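Local coordinates for protein alpha-galactosidase (Umbelopsis vinacea, PDB 3A5V) that probably hydrolyses terminal alpha-galactosyl residues from oligosaccharides and glycoconjugates, as a tetrameric glycoside hydrolase of family 27, at residues C201-Y206 against N222-V227. Sequence-based numbering, arbitrary orientation.
Sequences CPCTTY and NKAVAV
Lys223 reaches from helix 217-227 alongside the loop 201-206 and ends at the carbonyl of Cys203, its NZ 2.8 Å from Cys203 O. The ammonium sits above the carbonyl plane, 49° out of it, so the bond bypasses the lone-pair directions. With CG set anti to its own carbonyl carbon (chi1 -67°) and the rest of the chain extended, the methylenes run alongside the loop backbone: CG lies 3.7 Å from Thr205 C, and CE also approaches Cys203 O. Past the carbonyl, NZ comes within 3.5 Å of Cys201 SG, a sulfur bonded to Cys215. Asn219, one helical turn earlier, gives NZ a second hydrogen bond through OD1, while its ND2 donates to Cys203 O; amide, ammonium and carbonyl thus grip one another in a small network. At the other end of the contact, Tyr206 has CG placed between its backbone N and carbonyl carbon (chi1 67°), which brings the ring obliquely against Ala226, with CD1 3.6 Å from Ala226 CB. Its CB meets Val227 CG1 at 4.0 Å. Leu210 of a second subunit packs on Tyr206, Ala226 and Val227, carrying this apolar patch into the tetramer interface. Between the two ends, a water accepts from Tyr206 N and donates to Asn222 O, 3.0 Å away. With an alanine at Lys223, Cys203 O would probably keep the Asn219 amide but lose its ammonium donor, Asn219 OD1 would lose its partner, and a gap would open beside the Thr205 backbone. The contact thus ties the disulfide-linked loop after barrel strand 183-185 to helix 217-227 through a buried ammonium held by a carbonyl and an amide, a bridging water and a small apolar patch.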
loop_
_atom_site.group_PDB
_atom_site.type_symbol
_atom_site.label_atom_id
_atom_site.label_comp_id
_atom_site.label_asym_id
_atom_site.label_seq_id
_atom_site.Cartn_x
_atom_site.Cartn_y
_atom_site.Cartn_z
ATOM N N CYS A 201 -12.249 -7.389 11.576
ATOM C CA CYS A 201 -12.514 -6.224 10.708
ATOM C C CYS A 201 -11.453 -5.134 10.985
ATOM O O CYS A 201 -11.765 -4.077 11.575
ATOM C CB CYS A 201 -13.937 -5.695 10.921
ATOM S SG CYS A 201 -14.387 -4.292 9.829
ATOM N N PRO A 202 -10.184 -5.405 10.610
ATOM C CA PRO A 202 -9.116 -4.486 11.000
ATOM C C PRO A 202 -9.158 -3.125 10.296
ATOM O O PRO A 202 -8.718 -2.133 10.872
ATOM C CB PRO A 202 -7.838 -5.248 10.608
ATOM C CG PRO A 202 -8.269 -6.143 9.472
ATOM C CD PRO A 202 -9.672 -6.558 9.839
ATOM N N CYS A 203 -9.681 -3.064 9.072
ATOM C CA CYS A 203 -9.606 -1.820 8.297
ATOM C C CYS A 203 -10.613 -0.796 8.803
ATOM O O CYS A 203 -11.748 -1.143 9.109
ATOM C CB CYS A 203 -9.880 -2.086 6.820
ATOM S SG CYS A 203 -8.678 -3.177 6.036
ATOM N N THR A 204 -10.194 0.462 8.880
ATOM C CA THR A 204 -11.134 1.539 9.220
ATOM C C THR A 204 -11.446 2.456 8.011
ATOM O O THR A 204 -12.284 3.356 8.099
ATOM C CB THR A 204 -10.605 2.383 10.392
ATOM O OG1 THR A 204 -9.347 2.935 10.022
ATOM C CG2 THR A 204 -10.437 1.520 11.671
ATOM N N THR A 205 -10.772 2.227 6.891
ATOM C CA THR A 205 -10.987 3.070 5.709
ATOM C C THR A 205 -11.282 2.229 4.476
ATOM O O THR A 205 -11.093 0.994 4.491
ATOM C CB THR A 205 -9.774 4.004 5.397
ATOM O OG1 THR A 205 -8.722 3.243 4.791
ATOM C CG2 THR A 205 -9.264 4.728 6.667
ATOM N N TYR A 206 -11.738 2.913 3.414
ATOM C CA TYR A 206 -12.079 2.310 2.115
ATOM C C TYR A 206 -10.922 1.491 1.549
ATOM O O TYR A 206 -11.142 0.579 0.755
ATOM C CB TYR A 206 -12.482 3.404 1.080
ATOM C CG TYR A 206 -11.284 4.274 0.731
ATOM C CD1 TYR A 206 -10.973 5.390 1.500
ATOM C CD2 TYR A 206 -10.417 3.923 -0.318
ATOM C CE1 TYR A 206 -9.841 6.167 1.231
ATOM C CE2 TYR A 206 -9.280 4.684 -0.591
ATOM C CZ TYR A 206 -9.012 5.805 0.181
ATOM O OH TYR A 206 -7.896 6.555 -0.076
ATOM N N ASN A 222 -17.958 4.947 8.230
ATOM C CA ASN A 222 -16.726 5.703 7.993
ATOM C C ASN A 222 -16.038 5.306 6.687
ATOM O O ASN A 222 -15.337 6.113 6.067
ATOM C CB ASN A 222 -15.789 5.624 9.219
ATOM C CG ASN A 222 -16.367 6.353 10.444
ATOM O OD1 ASN A 222 -17.029 7.390 10.312
ATOM N ND2 ASN A 222 -16.129 5.802 11.646
ATOM N N LYS A 223 -16.271 4.079 6.237
ATOM C CA LYS A 223 -15.805 3.636 4.902
ATOM C C LYS A 223 -16.680 4.152 3.768
ATOM O O LYS A 223 -16.180 4.600 2.730
ATOM C CB LYS A 223 -15.732 2.095 4.831
ATOM C CG LYS A 223 -14.650 1.515 5.748
ATOM C CD LYS A 223 -14.835 0.009 5.996
ATOM C CE LYS A 223 -13.634 -0.520 6.794
ATOM N NZ LYS A 223 -13.882 -1.895 7.378
ATOM N N ALA A 224 -17.994 4.084 3.964
ATOM C CA ALA A 224 -18.942 4.464 2.922
ATOM C C ALA A 224 -18.826 5.924 2.484
ATOM O O ALA A 224 -19.064 6.233 1.312
ATOM C CB ALA A 224 -20.373 4.183 3.387
ATOM N N VAL A 225 -18.507 6.817 3.426
ATOM C CA VAL A 225 -18.529 8.266 3.121
ATOM C C VAL A 225 -17.468 8.653 2.075
ATOM O O VAL A 225 -17.633 9.672 1.374
ATOM C CB VAL A 225 -18.413 9.174 4.388
ATOM C CG1 VAL A 225 -19.605 8.927 5.354
ATOM C CG2 VAL A 225 -17.049 8.984 5.089
ATOM N N ALA A 226 -16.393 7.850 1.978
ATOM C CA ALA A 226 -15.349 8.071 0.968
ATOM C C ALA A 226 -15.794 7.706 -0.445
ATOM O O ALA A 226 -15.316 8.292 -1.404
ATOM C CB ALA A 226 -14.040 7.286 1.317
ATOM N N VAL A 227 -16.708 6.748 -0.579
ATOM C CA VAL A 227 -17.014 6.183 -1.908
ATOM C C VAL A 227 -18.390 6.567 -2.475
ATOM O O VAL A 227 -18.685 6.271 -3.645
ATOM C CB VAL A 227 -16.769 4.638 -1.960
ATOM C CG1 VAL A 227 -15.300 4.326 -1.601
ATOM C CG2 VAL A 227 -17.716 3.858 -0.996
HETATM O O HOH W 1 -12.817 5.584 4.490
#